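Local coordinates for protein isoflavone reductase (Medicago sativa, PDB 2GAS) that uses NADPH to reduce achiral isoflavones to chiral isoflavanones, giving the penultimate intermediate on the way to the phytoalexin medicarpin, at residues 135-140 with 149-154; 171-176 with 228-233; 23-28 with 201-206; 30-35 with 68-73; 12-17 with 156-161. All coordinates share one frame; numbering follows the deposited sequence.

How the contacts relate
Contacts 1 and 4 are buried, while contacts 2, 3 and 5 are only partly so, contact 2 lying farthest from the chain's centre. Contact 4 belongs to the five-stranded Rossmann sheet and is purely aliphatic; contact 1, against the edge strand of the three-stranded parallel sheet, stacks a buried, salt-bridged arginine on a ring. Contacts 3 and 5 both draw on helix 15-25, one at each end: an amide pair beyond its C-terminus, a loose tyrosine contact at the glycine-rich loop. Segment 30-35 of contact 4 closely follows 23-28 of contact 3. Contact 5 touches contact 1 through Phe159 on Ala154, and contact 2, an indole against a proline ring and a backbone carbonyl, through Arg161 beside Pro171.

Contact 1. Residues 135-140 with 149-154; sequences SIRRVI and YLCCHA
A buried stack of arginine on tyrosine joins helix 126-143 to strand 148-151, an edge strand of the three-stranded parallel sheet: the guanidinium of Arg137 lies flat on the ring of Tyr149. Their planes are 11° apart and their centres 4.3 Å. Arg137 has CG beside the backbone N (chi1 -70°) and an extended chain from there to NE, which lays the chain from CB to CZ over the ring and carries NH2 past its rim. CB starts over the phenol end, 3.4 Å from Tyr149 OH; CD makes a CH-pi contact, 3.8 Å from the centroid of the Tyr149 ring; NE and CZ then lie over Tyr149 CD1. At the far end NH2 comes within 3.5 Å of Cys151 SG. Ile140 CD1 meets the same ring at its edge, 4.3 Å from Tyr149 CE2. The buried charge is answered by salt bridges to Glu112, Asp116 and Asp118, and the phenol OH is hydrogen-bonded to Glu141. A leucine in place of Arg137 would probably bare part of the tyrosine face and leave Glu112 and Asp116 without this cation. Arg137 probably binds NADP(+), as in related enzymes, and its side chain lies about 6 Å from that of Lys133, the probable proton acceptor. Around the pair, strand 210-213 flanks Tyr149 and Cys151, helix 92-102 packs on Ile140, and Pro110 touches both Ile140 and Tyr149.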
# COMPACT_ATOMS: atom_id res chain seq x y z
N SER A 135 8.26 14.05 0.60
CA SER A 135 9.37 14.72 -0.08
C SER A 135 9.51 14.18 -1.49
O SER A 135 9.81 14.93 -2.43
CB SER A 135 10.67 14.52 0.70
OG SER A 135 10.67 15.32 1.86
N ILE A 136 9.31 12.87 -1.65
CA ILE A 136 9.40 12.27 -2.97
C ILE A 136 8.28 12.81 -3.87
O ILE A 136 8.48 13.03 -5.06
CB ILE A 136 9.33 10.73 -2.87
CG1 ILE A 136 10.67 10.23 -2.31
CG2 ILE A 136 9.07 10.11 -4.24
CD1 ILE A 136 10.80 8.76 -2.30
N ARG A 137 7.11 13.05 -3.29
CA ARG A 137 6.01 13.61 -4.07
C ARG A 137 6.44 14.98 -4.61
O ARG A 137 6.21 15.29 -5.77
CB ARG A 137 4.76 13.82 -3.21
CG ARG A 137 4.07 12.55 -2.78
CD ARG A 137 2.74 12.89 -2.13
NE ARG A 137 2.00 11.69 -1.76
CZ ARG A 137 0.76 11.71 -1.29
NH1 ARG A 137 0.12 12.86 -1.14
NH2 ARG A 137 0.17 10.57 -0.96
N ARG A 138 7.08 15.77 -3.75
CA ARG A 138 7.53 17.10 -4.16
C ARG A 138 8.53 17.03 -5.31
O ARG A 138 8.50 17.87 -6.21
CB ARG A 138 8.14 17.85 -2.96
CG ARG A 138 7.16 18.06 -1.79
CD ARG A 138 5.94 18.89 -2.17
NE ARG A 138 4.82 18.09 -2.67
CZ ARG A 138 4.00 17.38 -1.90
NH1 ARG A 138 4.17 17.34 -0.59
NH2 ARG A 138 2.98 16.72 -2.45
N VAL A 139 9.42 16.03 -5.28
CA VAL A 139 10.40 15.88 -6.35
C VAL A 139 9.68 15.55 -7.66
O VAL A 139 9.95 16.14 -8.70
CB VAL A 139 11.40 14.74 -6.05
CG1 VAL A 139 12.34 14.55 -7.24
CG2 VAL A 139 12.20 15.08 -4.80
N ILE A 140 8.76 14.59 -7.58
CA ILE A 140 7.97 14.18 -8.74
C ILE A 140 7.22 15.36 -9.35
O ILE A 140 7.23 15.56 -10.57
CB ILE A 140 6.95 13.09 -8.32
CG1 ILE A 140 7.70 11.81 -7.94
CG2 ILE A 140 5.94 12.85 -9.44
CD1 ILE A 140 6.80 10.76 -7.31
N TYR A 149 -0.75 8.88 -7.00
CA TYR A 149 -0.39 8.44 -5.65
C TYR A 149 -1.49 7.50 -5.21
O TYR A 149 -2.63 7.93 -5.01
CB TYR A 149 -0.31 9.64 -4.70
CG TYR A 149 0.64 10.73 -5.15
CD1 TYR A 149 0.36 12.07 -4.89
CD2 TYR A 149 1.84 10.42 -5.80
CE1 TYR A 149 1.24 13.08 -5.28
CE2 TYR A 149 2.73 11.42 -6.19
CZ TYR A 149 2.42 12.74 -5.92
OH TYR A 149 3.30 13.73 -6.30
N LEU A 150 -1.16 6.22 -5.05
CA LEU A 150 -2.15 5.22 -4.66
C LEU A 150 -2.19 5.11 -3.14
O LEU A 150 -1.33 4.50 -2.52
CB LEU A 150 -1.80 3.88 -5.31
CG LEU A 150 -2.86 2.78 -5.45
CD1 LEU A 150 -3.36 2.34 -4.07
CD2 LEU A 150 -4.01 3.28 -6.29
N CYS A 151 -3.20 5.73 -2.54
CA CYS A 151 -3.36 5.73 -1.09
C CYS A 151 -4.42 4.70 -0.71
O CYS A 151 -5.61 5.00 -0.67
CB CYS A 151 -3.77 7.13 -0.63
SG CYS A 151 -2.62 8.41 -1.23
N CYS A 152 -3.96 3.48 -0.44
CA CYS A 152 -4.86 2.37 -0.10
C CYS A 152 -5.10 2.18 1.38
O CYS A 152 -5.82 1.26 1.79
CB CYS A 152 -4.32 1.07 -0.70
SG CYS A 152 -2.68 0.62 -0.09
N HIS A 153 -4.48 3.02 2.20
CA HIS A 153 -4.63 2.93 3.64
C HIS A 153 -4.24 1.58 4.25
O HIS A 153 -3.16 1.07 3.96
CB HIS A 153 -6.05 3.36 4.01
CG HIS A 153 -6.27 4.83 3.82
ND1 HIS A 153 -5.65 5.78 4.61
CD2 HIS A 153 -6.91 5.52 2.85
CE1 HIS A 153 -5.90 6.98 4.13
NE2 HIS A 153 -6.66 6.86 3.06
N ALA A 154 -5.11 0.98 5.06
CA ALA A 154 -4.76 -0.25 5.77
C ALA A 154 -4.94 -1.60 5.09
O ALA A 154 -6.06 -2.06 4.88
CB ALA A 154 -5.47 -0.26 7.13

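Contact 2. Residues 171-176 with 228-233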
# COMPACT_ATOMS: atom_id res chain seq x y z
N PRO A 171 -6.21 -12.87 14.67
CA PRO A 171 -7.19 -12.13 15.49
C PRO A 171 -7.30 -12.70 16.89
O PRO A 171 -7.40 -13.91 17.08
CB PRO A 171 -8.49 -12.30 14.71
CG PRO A 171 -8.03 -12.48 13.29
CD PRO A 171 -6.85 -13.41 13.46
N PRO A 172 -7.31 -11.83 17.91
CA PRO A 172 -7.42 -12.29 19.30
C PRO A 172 -8.81 -12.85 19.50
O PRO A 172 -9.78 -12.33 18.95
CB PRO A 172 -7.19 -11.01 20.10
CG PRO A 172 -7.84 -9.97 19.23
CD PRO A 172 -7.34 -10.35 17.84
N ARG A 173 -8.92 -13.91 20.30
CA ARG A 173 -10.21 -14.52 20.54
C ARG A 173 -10.70 -14.36 21.97
O ARG A 173 -11.80 -14.79 22.30
CB ARG A 173 -10.15 -16.00 20.18
CG ARG A 173 -9.67 -16.26 18.77
CD ARG A 173 -9.42 -17.74 18.52
NE ARG A 173 -10.63 -18.45 18.12
CZ ARG A 173 -11.05 -18.55 16.87
NH1 ARG A 173 -10.37 -17.99 15.88
NH2 ARG A 173 -12.16 -19.23 16.60
N ASP A 174 -9.90 -13.72 22.82
CA ASP A 174 -10.30 -13.55 24.21
C ASP A 174 -10.24 -12.13 24.74
O ASP A 174 -11.18 -11.66 25.37
CB ASP A 174 -9.46 -14.47 25.10
CG ASP A 174 -10.09 -14.73 26.45
OD1 ASP A 174 -11.31 -15.00 26.48
OD2 ASP A 174 -9.38 -14.67 27.47
N LYS A 175 -9.13 -11.44 24.49
CA LYS A 175 -8.95 -10.08 25.00
C LYS A 175 -8.35 -9.14 23.96
O LYS A 175 -7.50 -9.55 23.17
CB LYS A 175 -8.05 -10.10 26.23
CG LYS A 175 -8.47 -11.13 27.26
CD LYS A 175 -7.44 -11.32 28.35
CE LYS A 175 -7.88 -12.42 29.31
NZ LYS A 175 -6.87 -12.68 30.37
N VAL A 176 -8.79 -7.89 23.97
CA VAL A 176 -8.30 -6.91 23.02
C VAL A 176 -8.09 -5.53 23.65
O VAL A 176 -8.82 -5.13 24.57
CB VAL A 176 -9.28 -6.79 21.81
CG1 VAL A 176 -10.63 -6.24 22.26
CG2 VAL A 176 -8.68 -5.91 20.73
N ALA A 228 -16.70 -5.75 16.91
CA ALA A 228 -18.06 -6.29 16.96
C ALA A 228 -18.28 -7.28 15.81
O ALA A 228 -18.95 -8.30 15.98
CB ALA A 228 -19.07 -5.15 16.87
N LEU A 229 -17.70 -6.99 14.65
CA LEU A 229 -17.82 -7.87 13.49
C LEU A 229 -17.17 -9.23 13.79
O LEU A 229 -17.74 -10.29 13.52
CB LEU A 229 -17.14 -7.23 12.28
CG LEU A 229 -17.07 -8.07 11.00
CD1 LEU A 229 -18.49 -8.47 10.58
CD2 LEU A 229 -16.39 -7.27 9.89
N TRP A 230 -15.96 -9.18 14.36
CA TRP A 230 -15.23 -10.40 14.69
C TRP A 230 -15.96 -11.20 15.77
O TRP A 230 -16.05 -12.42 15.70
CB TRP A 230 -13.81 -10.03 15.16
CG TRP A 230 -12.97 -11.19 15.61
CD1 TRP A 230 -12.39 -11.35 16.84
CD2 TRP A 230 -12.58 -12.33 14.84
NE1 TRP A 230 -11.66 -12.51 16.88
CE2 TRP A 230 -11.76 -13.14 15.66
CE3 TRP A 230 -12.84 -12.75 13.52
CZ2 TRP A 230 -11.20 -14.34 15.22
CZ3 TRP A 230 -12.28 -13.95 13.08
CH2 TRP A 230 -11.47 -14.73 13.93
N GLU A 231 -16.48 -10.50 16.78
CA GLU A 231 -17.21 -11.17 17.85
C GLU A 231 -18.39 -11.96 17.31
O GLU A 231 -18.68 -13.07 17.77
CB GLU A 231 -17.71 -10.15 18.86
CG GLU A 231 -16.62 -9.69 19.82
CD GLU A 231 -17.09 -8.59 20.73
OE1 GLU A 231 -16.47 -8.41 21.79
OE2 GLU A 231 -18.08 -7.91 20.37
N LYS A 232 -19.07 -11.38 16.33
CA LYS A 232 -20.21 -12.05 15.72
C LYS A 232 -19.75 -13.33 15.03
O LYS A 232 -20.43 -14.35 15.05
CB LYS A 232 -20.89 -11.13 14.70
CG LYS A 232 -22.07 -11.78 13.99
CD LYS A 232 -22.53 -10.95 12.80
CE LYS A 232 -21.40 -10.76 11.79
NZ LYS A 232 -21.86 -10.14 10.51
N LYS A 233 -18.57 -13.27 14.42
CA LYS A 233 -18.03 -14.42 13.70
C LYS A 233 -17.63 -15.60 14.57
O LYS A 233 -17.87 -16.74 14.20
CB LYS A 233 -16.83 -13.98 12.86
CG LYS A 233 -17.22 -13.11 11.69
CD LYS A 233 -16.02 -12.75 10.86
CE LYS A 233 -16.45 -12.12 9.56
NZ LYS A 233 -17.33 -13.04 8.79
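Trp230 NE1 donates to the backbone O of Pro172 at 2.8 Å, a short bond but a bent one, with an N-H...O angle of 142°. The oxygen sits somewhat out of the indole plane, and the donor in turn is tilted from the carbonyl plane. With CG anti to the backbone N (chi1 177°), the indole swings off helix 223-234 towards the loop that leads into strand 175-179. Pro171 lies over one face of it: CB is 3.4 Å from Trp230 CZ2 and makes a CH-pi contact with the six-membered ring, 3.8 Å from its centroid. The contact ties helix 223-234 to the lead-in of strand 175-179, which pairs in parallel with 239-243, the strand that follows the helix. Arg173, bent at its third torsion, brings NH1 to the rim of the indole, 3.8 Å from Trp230 CZ2, with the guanidinium nearly perpendicular to the ring. A phenylalanine in place of Trp230 would probably leave the Pro172 carbonyl without this donor and take away part of the surface Pro171 rests on. The Arg173 guanidinium is held by the chain's C-terminal end, through the carbonyl O of Phe306 and the terminal O of Val307, while Leu303 of helix 299-303 touches both Pro171 and Trp230.

Contact 3. Residues 23-28 with 201-206; sequences IKAGNP and AANDPN
Ala25, in the last turn of helix 15-25, makes the first and slightest touch, its CB 4.3 Å from Asn203 ND2. Gly26 then turns the chain out of the helix in a Schellman motif. Its phi is positive, and a side chain there would press on the carbonyl O of Ala25. The turn delivers Asn27, which carries the contact. Its CG stands beside the backbone N (chi1 -69°), and the amide meets that of Asn203, coming from the opposite direction, at the C-terminal end of helix 191-202. The two amides are nearly coplanar and share a cyclic pair of hydrogen bonds. Asn27 ND2 gives to Asn203 OD1 at 2.8 Å, in the carbonyl plane and on a lone pair; Asn203 ND2 gives back to Asn27 OD1 at 3.0 Å. Both are close to straight, at 165° and 160°. Asn27 ND2 also donates to Asn3 O, and Asn3 ND2 adds a weak bond to Asn203 OD1. Two helix ends far apart in sequence are thus tied together by one residue from each, beside the parallel sheet. The clasp is neutral and directional: each amide is donor and acceptor at once, and turning either one over would set oxygen against oxygen and nitrogen against nitrogen, so the pair fixes the rotation of both.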
# COMPACT_ATOMS: atom_id res chain seq x y z
N ILE A 23 -1.81 -8.47 -15.41
CA ILE A 23 -2.03 -9.59 -16.33
C ILE A 23 -3.53 -9.82 -16.51
O ILE A 23 -4.01 -10.02 -17.63
CB ILE A 23 -1.40 -10.90 -15.80
CG1 ILE A 23 0.12 -10.84 -15.94
CG2 ILE A 23 -1.97 -12.10 -16.54
CD1 ILE A 23 0.62 -10.71 -17.36
N LYS A 24 -4.27 -9.80 -15.40
CA LYS A 24 -5.71 -10.01 -15.42
C LYS A 24 -6.43 -8.99 -16.31
O LYS A 24 -7.33 -9.35 -17.08
CB LYS A 24 -6.26 -9.94 -13.99
CG LYS A 24 -7.75 -10.21 -13.85
CD LYS A 24 -8.09 -11.65 -14.17
CE LYS A 24 -9.57 -11.92 -13.95
NZ LYS A 24 -9.97 -11.65 -12.54
N ALA A 25 -6.03 -7.73 -16.20
CA ALA A 25 -6.62 -6.65 -16.98
C ALA A 25 -6.27 -6.76 -18.47
O ALA A 25 -6.95 -6.18 -19.31
CB ALA A 25 -6.15 -5.31 -16.45
N GLY A 26 -5.21 -7.50 -18.77
CA GLY A 26 -4.79 -7.68 -20.15
C GLY A 26 -3.68 -6.77 -20.62
O GLY A 26 -3.35 -6.74 -21.80
N ASN A 27 -3.08 -6.01 -19.70
CA ASN A 27 -2.00 -5.11 -20.07
C ASN A 27 -0.70 -5.85 -20.33
O ASN A 27 -0.43 -6.87 -19.72
CB ASN A 27 -1.67 -4.12 -18.95
CG ASN A 27 -2.76 -3.11 -18.72
OD1 ASN A 27 -3.78 -3.42 -18.12
ND2 ASN A 27 -2.54 -1.89 -19.19
N PRO A 28 0.11 -5.34 -21.28
CA PRO A 28 1.38 -6.01 -21.53
C PRO A 28 2.07 -5.73 -20.19
O PRO A 28 2.17 -4.57 -19.78
CB PRO A 28 1.98 -5.20 -22.67
CG PRO A 28 0.78 -4.78 -23.44
CD PRO A 28 -0.19 -4.36 -22.34
N ALA A 201 -6.49 2.29 -11.84
CA ALA A 201 -6.01 3.67 -11.83
C ALA A 201 -4.99 3.88 -12.95
O ALA A 201 -5.00 4.91 -13.63
CB ALA A 201 -5.39 4.01 -10.46
N ALA A 202 -4.12 2.90 -13.15
CA ALA A 202 -3.09 3.01 -14.18
C ALA A 202 -3.70 3.19 -15.57
O ALA A 202 -3.20 3.98 -16.37
CB ALA A 202 -2.20 1.77 -14.16
N ASN A 203 -4.79 2.47 -15.83
CA ASN A 203 -5.47 2.52 -17.12
C ASN A 203 -6.50 3.64 -17.24
O ASN A 203 -7.13 3.79 -18.29
CB ASN A 203 -6.14 1.18 -17.41
CG ASN A 203 -5.14 0.07 -17.68
OD1 ASN A 203 -4.21 0.24 -18.46
ND2 ASN A 203 -5.34 -1.08 -17.04
N ASP A 204 -6.67 4.41 -16.17
CA ASP A 204 -7.64 5.50 -16.15
C ASP A 204 -6.97 6.86 -16.37
O ASP A 204 -6.27 7.36 -15.50
CB ASP A 204 -8.38 5.49 -14.80
CG ASP A 204 -9.36 6.64 -14.65
OD1 ASP A 204 -9.69 7.31 -15.66
OD2 ASP A 204 -9.81 6.88 -13.51
N PRO A 205 -7.20 7.48 -17.54
CA PRO A 205 -6.59 8.78 -17.82
C PRO A 205 -6.93 9.86 -16.80
O PRO A 205 -6.19 10.83 -16.64
CB PRO A 205 -7.11 9.11 -19.22
CG PRO A 205 -8.45 8.44 -19.24
CD PRO A 205 -8.16 7.11 -18.59
N ASN A 206 -8.05 9.68 -16.10
CA ASN A 206 -8.49 10.67 -15.11
C ASN A 206 -7.63 10.75 -13.85
O ASN A 206 -7.79 11.68 -13.07
CB ASN A 206 -9.94 10.41 -14.71
CG ASN A 206 -10.91 10.62 -15.87
OD1 ASN A 206 -10.76 11.55 -16.65
ND2 ASN A 206 -11.92 9.76 -15.96

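Contact 4. Residues 30-35 with 68-73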
# COMPACT_ATOMS: atom_id res chain seq x y z
N TYR A 30 5.38 -6.04 -17.53
CA TYR A 30 6.82 -6.19 -17.40
C TYR A 30 7.23 -6.13 -15.93
O TYR A 30 6.63 -5.40 -15.14
CB TYR A 30 7.53 -5.06 -18.16
CG TYR A 30 7.23 -4.99 -19.64
CD1 TYR A 30 5.96 -4.64 -20.10
CD2 TYR A 30 8.22 -5.28 -20.58
CE1 TYR A 30 5.68 -4.59 -21.47
CE2 TYR A 30 7.95 -5.23 -21.94
CZ TYR A 30 6.68 -4.88 -22.38
OH TYR A 30 6.42 -4.85 -23.73
N ALA A 31 8.26 -6.89 -15.56
CA ALA A 31 8.75 -6.89 -14.18
C ALA A 31 10.26 -6.71 -14.19
O ALA A 31 10.96 -7.41 -14.92
CB ALA A 31 8.38 -8.20 -13.49
N LEU A 32 10.76 -5.77 -13.40
CA LEU A 32 12.20 -5.54 -13.32
C LEU A 32 12.79 -6.52 -12.32
O LEU A 32 12.42 -6.53 -11.15
CB LEU A 32 12.51 -4.12 -12.87
CG LEU A 32 13.98 -3.69 -12.99
CD1 LEU A 32 14.33 -3.48 -14.47
CD2 LEU A 32 14.20 -2.41 -12.22
N VAL A 33 13.70 -7.36 -12.80
CA VAL A 33 14.34 -8.36 -11.95
C VAL A 33 15.82 -8.47 -12.25
O VAL A 33 16.26 -8.32 -13.39
CB VAL A 33 13.70 -9.75 -12.15
CG1 VAL A 33 12.27 -9.75 -11.62
CG2 VAL A 33 13.71 -10.12 -13.62
N ARG A 34 16.60 -8.74 -11.20
CA ARG A 34 18.03 -8.90 -11.33
C ARG A 34 18.34 -10.38 -11.57
O ARG A 34 17.87 -11.25 -10.83
CB ARG A 34 18.73 -8.43 -10.04
CG ARG A 34 18.41 -6.99 -9.67
CD ARG A 34 19.25 -6.51 -8.49
NE ARG A 34 18.87 -7.13 -7.23
CZ ARG A 34 19.43 -6.83 -6.06
NH1 ARG A 34 19.03 -7.43 -4.95
NH2 ARG A 34 20.39 -5.91 -6.00
N LYS A 35 19.09 -10.67 -12.62
CA LYS A 35 19.45 -12.05 -12.92
C LYS A 35 20.75 -12.39 -12.22
O LYS A 35 21.65 -12.99 -12.81
CB LYS A 35 19.59 -12.25 -14.44
CG LYS A 35 18.28 -12.54 -15.14
CD LYS A 35 17.69 -13.86 -14.65
CE LYS A 35 16.37 -14.17 -15.32
NZ LYS A 35 15.35 -13.13 -15.02
N GLU A 68 21.94 2.62 -15.97
CA GLU A 68 21.86 2.19 -17.36
C GLU A 68 20.75 1.18 -17.60
O GLU A 68 19.98 1.31 -18.55
CB GLU A 68 23.19 1.59 -17.83
CG GLU A 68 24.33 2.59 -17.91
CD GLU A 68 25.59 1.97 -18.48
OE1 GLU A 68 26.07 0.96 -17.90
OE2 GLU A 68 26.11 2.48 -19.49
N THR A 69 20.69 0.17 -16.74
CA THR A 69 19.67 -0.87 -16.88
C THR A 69 18.29 -0.28 -16.62
O THR A 69 17.32 -0.66 -17.27
CB THR A 69 19.90 -2.02 -15.89
OG1 THR A 69 19.74 -1.54 -14.55
CG2 THR A 69 21.31 -2.58 -16.05
N LEU A 70 18.21 0.66 -15.68
CA LEU A 70 16.94 1.31 -15.35
C LEU A 70 16.37 2.06 -16.54
O LEU A 70 15.21 1.87 -16.91
CB LEU A 70 17.14 2.28 -14.19
CG LEU A 70 16.49 1.95 -12.85
CD1 LEU A 70 16.69 3.12 -11.90
CD2 LEU A 70 15.00 1.67 -13.03
N VAL A 71 17.18 2.94 -17.13
CA VAL A 71 16.75 3.71 -18.28
C VAL A 71 16.35 2.79 -19.43
O VAL A 71 15.32 3.00 -20.07
CB VAL A 71 17.86 4.66 -18.78
CG1 VAL A 71 17.42 5.36 -20.05
CG2 VAL A 71 18.20 5.68 -17.70
N LYS A 72 17.15 1.76 -19.68
CA LYS A 72 16.87 0.82 -20.76
C LYS A 72 15.54 0.10 -20.58
O LYS A 72 14.81 -0.12 -21.55
CB LYS A 72 17.99 -0.23 -20.86
CG LYS A 72 17.78 -1.25 -21.97
CD LYS A 72 18.89 -2.29 -22.00
CE LYS A 72 18.66 -3.31 -23.10
NZ LYS A 72 17.39 -4.08 -22.91
N ALA A 73 15.22 -0.25 -19.34
CA ALA A 73 13.97 -0.94 -19.05
C ALA A 73 12.78 0.01 -19.20
O ALA A 73 11.78 -0.32 -19.83
CB ALA A 73 14.01 -1.50 -17.63
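In the Rossmann fold of the NADP(+)-binding half, Leu32 of strand 29-33 faces Leu70 and Ala73 of helix 67-74, which lies on the crossover from edge strand 58-61 to strand 79-82. Leu32 has CG anti to its backbone nitrogen (chi1 -170°), which carries both methyls off the sheet to the helix. CD1 rests on Ala73 CB at 3.7 Å, and CD2 meets Leu70 CD2 at 4.2 Å. The small alanine is consistent with the near approach of strand and helix, their closest CA atoms, those of Leu32 and Ala73, being 7.6 Å apart. Leu70 stands well off a staggered position (chi1 -112°); its side chain also touches Ile95 and Ala98 of helix 92-102. The side chain of Leu32 is about 5 Å from that of Pro10 in the nucleotide loop, and two residues on comes Arg34, which probably binds NADP(+), as in relatives. Only methyl groups meet here, with no polar bond across the interface, so what joins strand and helix is shape and exclusion of water.

Contact 5. Residues 12-17 with 156-161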
# COMPACT_ATOMS: atom_id res chain seq x y z
N GLY A 12 7.57 -8.56 -4.24
CA GLY A 12 7.22 -8.19 -2.88
C GLY A 12 5.79 -8.59 -2.53
O GLY A 12 5.02 -8.99 -3.40
N ALA A 13 5.43 -8.46 -1.25
CA ALA A 13 4.09 -8.82 -0.79
C ALA A 13 3.03 -8.03 -1.54
O ALA A 13 1.97 -8.55 -1.88
CB ALA A 13 3.97 -8.57 0.70
N ILE A 14 3.32 -6.76 -1.81
CA ILE A 14 2.38 -5.89 -2.50
C ILE A 14 2.52 -5.99 -4.02
O ILE A 14 1.54 -6.10 -4.74
CB ILE A 14 2.58 -4.42 -2.07
CG1 ILE A 14 2.41 -4.30 -0.55
CG2 ILE A 14 1.62 -3.51 -2.81
CD1 ILE A 14 1.13 -4.92 -0.02
N GLY A 15 3.77 -5.94 -4.48
CA GLY A 15 4.04 -6.00 -5.91
C GLY A 15 3.46 -7.18 -6.67
O GLY A 15 3.00 -7.01 -7.79
N ARG A 16 3.46 -8.36 -6.07
CA ARG A 16 2.95 -9.54 -6.77
C ARG A 16 1.49 -9.37 -7.18
O ARG A 16 1.09 -9.82 -8.25
CB ARG A 16 3.11 -10.80 -5.90
CG ARG A 16 2.24 -10.83 -4.65
CD ARG A 16 2.66 -11.96 -3.71
NE ARG A 16 4.00 -11.73 -3.16
CZ ARG A 16 4.60 -12.56 -2.32
NH1 ARG A 16 3.99 -13.67 -1.92
NH2 ARG A 16 5.82 -12.27 -1.86
N HIS A 17 0.69 -8.71 -6.35
CA HIS A 17 -0.72 -8.52 -6.67
C HIS A 17 -0.92 -7.50 -7.77
O HIS A 17 -1.92 -7.53 -8.49
CB HIS A 17 -1.48 -8.15 -5.40
CG HIS A 17 -1.52 -9.26 -4.40
ND1 HIS A 17 -2.26 -10.41 -4.59
CD2 HIS A 17 -0.83 -9.45 -3.25
CE1 HIS A 17 -2.02 -11.25 -3.61
NE2 HIS A 17 -1.16 -10.70 -2.78
N THR A 156 -5.32 -5.43 4.75
CA THR A 156 -5.90 -6.41 5.66
C THR A 156 -4.84 -7.33 6.25
O THR A 156 -4.86 -7.62 7.45
CB THR A 156 -6.95 -7.28 4.94
OG1 THR A 156 -6.40 -7.77 3.71
CG2 THR A 156 -8.21 -6.48 4.66
N GLY A 157 -3.90 -7.77 5.42
CA GLY A 157 -2.85 -8.66 5.88
C GLY A 157 -1.89 -8.06 6.89
O GLY A 157 -1.15 -8.80 7.54
N TYR A 158 -1.91 -6.74 7.02
CA TYR A 158 -1.02 -6.06 7.96
C TYR A 158 -1.72 -5.49 9.18
O TYR A 158 -1.18 -5.55 10.28
CB TYR A 158 -0.26 -4.95 7.24
CG TYR A 158 0.80 -5.47 6.29
CD1 TYR A 158 1.94 -6.10 6.78
CD2 TYR A 158 0.65 -5.36 4.91
CE1 TYR A 158 2.91 -6.61 5.92
CE2 TYR A 158 1.61 -5.86 4.04
CZ TYR A 158 2.74 -6.49 4.55
OH TYR A 158 3.69 -7.00 3.70
N PHE A 159 -2.91 -4.92 8.99
CA PHE A 159 -3.65 -4.31 10.08
C PHE A 159 -4.79 -5.15 10.64
O PHE A 159 -4.86 -5.40 11.84
CB PHE A 159 -4.26 -2.97 9.66
CG PHE A 159 -3.25 -1.87 9.45
CD1 PHE A 159 -2.48 -1.82 8.30
CD2 PHE A 159 -3.11 -0.86 10.40
CE1 PHE A 159 -1.57 -0.78 8.09
CE2 PHE A 159 -2.20 0.18 10.20
CZ PHE A 159 -1.44 0.22 9.04
N LEU A 160 -5.69 -5.57 9.76
CA LEU A 160 -6.86 -6.33 10.17
C LEU A 160 -6.58 -7.73 10.66
O LEU A 160 -7.27 -8.23 11.55
CB LEU A 160 -7.86 -6.38 9.01
CG LEU A 160 -9.29 -6.81 9.37
CD1 LEU A 160 -9.84 -5.88 10.45
CD2 LEU A 160 -10.17 -6.75 8.12
N ARG A 161 -5.55 -8.38 10.10
CA ARG A 161 -5.25 -9.75 10.50
C ARG A 161 -5.10 -9.93 12.01
O ARG A 161 -5.50 -10.96 12.54
CB ARG A 161 -3.98 -10.25 9.82
CG ARG A 161 -3.71 -11.69 10.16
CD ARG A 161 -2.54 -12.26 9.40
NE ARG A 161 -2.32 -13.65 9.80
CZ ARG A 161 -1.44 -14.46 9.21
NH1 ARG A 161 -0.71 -14.02 8.20
NH2 ARG A 161 -1.31 -15.70 9.64
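Tyr158 reaches from helix 156-160 to Ala13 and Ile14 in the glycine-rich loop at the N-terminal end of helix 15-25. From CB its CG is set beside the backbone N (chi1 -72°), which turns the ring to that loop. Along one side of the ring CE2 is met by Ile14 CD1 at 4.2 Å; the methyl sits at the edge, near the ring plane, and the two side chains cross at a slant. At the tip the hydroxyl O lies 3.4 Å from Ala13 CB, a packing contact and no hydrogen bond. The loop is the glycine-rich GXXGXXG turn of a Rossmann fold, with Gly9, Gly12 and Gly15 as its glycines, and its residues probably bind NADP(+). Tyr158 therefore stands beside the likely cofactor site, touching the two residues between the second and third glycines. The loop's own shape is braced by Gly12 O, gripped from opposite faces of its plane by Arg16 NE at 2.9 Å and Arg16 N at 3.2 Å, while Arg16 NH2 is bonded to Thr11 O. On the other segment, helix 156-160 is irregular and includes a pi turn, in which Arg161 N bonds to Thr156 O at 2.8 Å. Glu191, from the start of helix 191-202, spans both sides: its OE2 accepts from Gly157 N, and the side chain of Ile14 packs on it.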